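Local structure of beta-Ala-His dipeptidase (Homo sapiens, 3DLJ) at residues V182-L187 against I429-M434. The protein hydrolyses Xaa-His dipeptides, above all carnosine and anserine, as a secreted zinc-dependent metallopeptidase of the M20 family. Sequence-based numbering, arbitrary orientation.
Sequences VALEEL and IPIAKM
L184 and I431 meet methyl to methyl: CD2 of L184 lies 3.3 Å from CD1 of I431, closer than methyls normally sit, though at 2.26 Å resolution the exact value is uncertain, and the two side chains run at about a right angle to each other. L184 points CB at helix 430-438 and, with chi1 near -167°, holds its isopropyl end beside its own carbonyl carbon, from where CD2 meets I431. The CB of I431 does not aim at the partner helix; CG1, beside the backbone N, brings CD1 across. Both residues are buried and also pack on E174 and Y108.

M434 makes the other apolar contact, directed at E185. Its chain is extended through chi1 and chi2; the bend at chi3 (-56°) sets CE 4.0 Å from E185 CB, with SD 3.9 Å from E185 CA. The exposed E185 adds the aliphatic part of its side chain, CG lying 4.2 Å from M434 CG. SD also stands 4.4 Å from L184 CD2.

The two N-terminal helix turns, preceded by the N-cap residues A183 and I429, face each other in the catalytic domain of the M20 fold. E174 and Y108 belong to strands 168-174 and 104-110 of its six-stranded mixed sheet, and the latter strand ends in the zinc ligand H110. The side chain of I431 is about 5 Å from that of E177, the probable proton acceptor, and about 8 Å from a zinc ion.

No hydrogen bond crosses between 182-187 and 429-434, which bury 170 Å² in total. K433 NZ is hydrogen-bonded to P395 O of strand 384-397.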
ATOM      1  N   VAL A 182       8.859 -10.601  -1.533  1.00 44.81           N
ATOM      2  CA  VAL A 182       9.982 -11.535  -1.629  1.00 45.06           C
ATOM      3  C   VAL A 182       9.778 -12.499  -2.797  1.00 44.87           C
ATOM      4  O   VAL A 182       8.747 -13.180  -2.876  1.00 44.38           O
ATOM      5  CB  VAL A 182      10.226 -12.305  -0.276  1.00 45.35           C
ATOM      6  CG1 VAL A 182      11.250 -13.412  -0.438  1.00 45.17           C
ATOM      7  CG2 VAL A 182      10.715 -11.336   0.807  1.00 46.47           C
ATOM      8  N   ALA A 183      10.757 -12.507  -3.707  1.00 44.24           N
ATOM      9  CA  ALA A 183      10.812 -13.414  -4.848  1.00 43.92           C
ATOM     10  C   ALA A 183       9.858 -13.080  -5.997  1.00 44.23           C
ATOM     11  O   ALA A 183       9.839 -13.798  -7.003  1.00 44.19           O
ATOM     12  CB  ALA A 183      10.622 -14.874  -4.391  1.00 44.21           C
ATOM     13  N   LEU A 184       9.076 -12.004  -5.875  1.00 44.17           N
ATOM     14  CA  LEU A 184       8.121 -11.672  -6.941  1.00 44.41           C
ATOM     15  C   LEU A 184       8.837 -11.205  -8.218  1.00 44.83           C
ATOM     16  O   LEU A 184       8.593 -11.746  -9.309  1.00 44.70           O
ATOM     17  CB  LEU A 184       7.037 -10.673  -6.484  1.00 43.94           C
ATOM     18  CG  LEU A 184       5.834 -10.524  -7.436  1.00 44.14           C
ATOM     19  CD1 LEU A 184       5.064 -11.853  -7.661  1.00 42.08           C
ATOM     20  CD2 LEU A 184       4.900  -9.440  -6.963  1.00 43.52           C
ATOM     21  N   GLU A 185       9.746 -10.241  -8.061  1.00 45.29           N
ATOM     22  CA  GLU A 185      10.491  -9.644  -9.187  1.00 46.19           C
ATOM     23  C   GLU A 185      11.191 -10.662 -10.113  1.00 45.41           C
ATOM     24  O   GLU A 185      11.135 -10.528 -11.333  1.00 45.63           O
ATOM     25  CB  GLU A 185      11.472  -8.589  -8.664  1.00 45.89           C
ATOM     26  CG  GLU A 185      12.099  -7.705  -9.731  1.00 47.97           C
ATOM     27  CD  GLU A 185      13.104  -6.710  -9.143  1.00 48.50           C
ATOM     28  OE1 GLU A 185      12.730  -5.951  -8.214  1.00 51.93           O
ATOM     29  OE2 GLU A 185      14.267  -6.688  -9.604  1.00 51.38           O
ATOM     30  N   GLU A 186      11.825 -11.680  -9.532  1.00 45.30           N
ATOM     31  CA  GLU A 186      12.436 -12.769 -10.306  1.00 44.93           C
ATOM     32  C   GLU A 186      11.421 -13.622 -11.073  1.00 44.54           C
ATOM     33  O   GLU A 186      11.700 -14.070 -12.195  1.00 44.38           O
ATOM     34  CB  GLU A 186      13.311 -13.667  -9.413  1.00 45.60           C
ATOM     35  N   LEU A 187      10.254 -13.854 -10.470  1.00 44.12           N
ATOM     36  CA  LEU A 187       9.179 -14.572 -11.148  1.00 43.34           C
ATOM     37  C   LEU A 187       8.617 -13.739 -12.284  1.00 43.13           C
ATOM     38  O   LEU A 187       8.359 -14.264 -13.369  1.00 42.22           O
ATOM     39  CB  LEU A 187       8.046 -14.970 -10.180  1.00 43.74           C
ATOM     40  CG  LEU A 187       6.844 -15.715 -10.800  1.00 43.46           C
ATOM     41  CD1 LEU A 187       7.251 -17.107 -11.339  1.00 43.70           C
ATOM     42  CD2 LEU A 187       5.680 -15.823  -9.828  1.00 43.04           C
ATOM     43  N   ILE A 429       3.833   2.563  -4.291  1.00 41.55           N
ATOM     44  CA  ILE A 429       3.309   1.288  -4.764  1.00 41.73           C
ATOM     45  C   ILE A 429       4.407   0.617  -5.572  1.00 41.87           C
ATOM     46  O   ILE A 429       4.467   0.753  -6.794  1.00 42.54           O
ATOM     47  CB  ILE A 429       1.975   1.469  -5.480  1.00 41.85           C
ATOM     48  CG1 ILE A 429       0.964   1.990  -4.456  1.00 41.89           C
ATOM     49  CG2 ILE A 429       1.477   0.131  -6.063  1.00 42.34           C
ATOM     50  CD1 ILE A 429      -0.107   2.900  -4.996  1.00 43.15           C
ATOM     51  N   PRO A 430       5.332  -0.063  -4.863  1.00 41.82           N
ATOM     52  CA  PRO A 430       6.557  -0.582  -5.439  1.00 41.41           C
ATOM     53  C   PRO A 430       6.248  -1.458  -6.625  1.00 41.50           C
ATOM     54  O   PRO A 430       7.016  -1.484  -7.586  1.00 41.34           O
ATOM     55  CB  PRO A 430       7.124  -1.459  -4.320  1.00 42.08           C
ATOM     56  CG  PRO A 430       6.552  -0.934  -3.083  1.00 41.61           C
ATOM     57  CD  PRO A 430       5.219  -0.378  -3.424  1.00 42.06           C
ATOM     58  N   ILE A 431       5.124  -2.181  -6.538  1.00 41.20           N
ATOM     59  CA  ILE A 431       4.687  -3.116  -7.581  1.00 40.66           C
ATOM     60  C   ILE A 431       4.421  -2.401  -8.896  1.00 39.82           C
ATOM     61  O   ILE A 431       4.702  -2.936  -9.963  1.00 39.04           O
ATOM     62  CB  ILE A 431       3.459  -3.943  -7.098  1.00 41.23           C
ATOM     63  CG1 ILE A 431       3.898  -5.004  -6.067  1.00 42.22           C
ATOM     64  CG2 ILE A 431       2.689  -4.550  -8.259  1.00 39.58           C
ATOM     65  CD1 ILE A 431       4.719  -6.152  -6.638  1.00 43.27           C
ATOM     66  N   ALA A 432       3.916  -1.176  -8.808  1.00 39.73           N
ATOM     67  CA  ALA A 432       3.662  -0.348  -9.986  1.00 40.48           C
ATOM     68  C   ALA A 432       4.957  -0.096 -10.759  1.00 41.86           C
ATOM     69  O   ALA A 432       5.012  -0.290 -11.978  1.00 42.62           O
ATOM     70  CB  ALA A 432       3.000   0.957  -9.578  1.00 39.55           C
ATOM     71  N   LYS A 433       6.000   0.307 -10.027  1.00 43.49           N
ATOM     72  CA  LYS A 433       7.347   0.521 -10.548  1.00 44.55           C
ATOM     73  C   LYS A 433       7.924  -0.767 -11.157  1.00 45.50           C
ATOM     74  O   LYS A 433       8.409  -0.762 -12.286  1.00 45.00           O
ATOM     75  CB  LYS A 433       8.236   1.053  -9.409  1.00 44.81           C
ATOM     76  CG  LYS A 433       9.549   1.716  -9.824  1.00 45.48           C
ATOM     77  CD  LYS A 433       9.302   2.922 -10.708  1.00 45.26           C
ATOM     78  CE  LYS A 433      10.406   3.922 -10.584  1.00 45.68           C
ATOM     79  NZ  LYS A 433      10.258   4.946 -11.666  1.00 46.94           N
ATOM     80  N   MET A 434       7.835  -1.875 -10.416  1.00 46.72           N
ATOM     81  CA  MET A 434       8.293  -3.189 -10.892  1.00 48.31           C
ATOM     82  C   MET A 434       7.685  -3.651 -12.227  1.00 48.48           C
ATOM     83  O   MET A 434       8.417  -4.097 -13.118  1.00 48.70           O
ATOM     84  CB  MET A 434       8.056  -4.247  -9.821  1.00 48.24           C
ATOM     85  CG  MET A 434       8.486  -5.645 -10.221  1.00 48.71           C
ATOM     86  SD  MET A 434       7.795  -6.848  -9.080  1.00 51.29           S
ATOM     87  CE  MET A 434       8.413  -6.213  -7.500  1.00 51.90           C
TER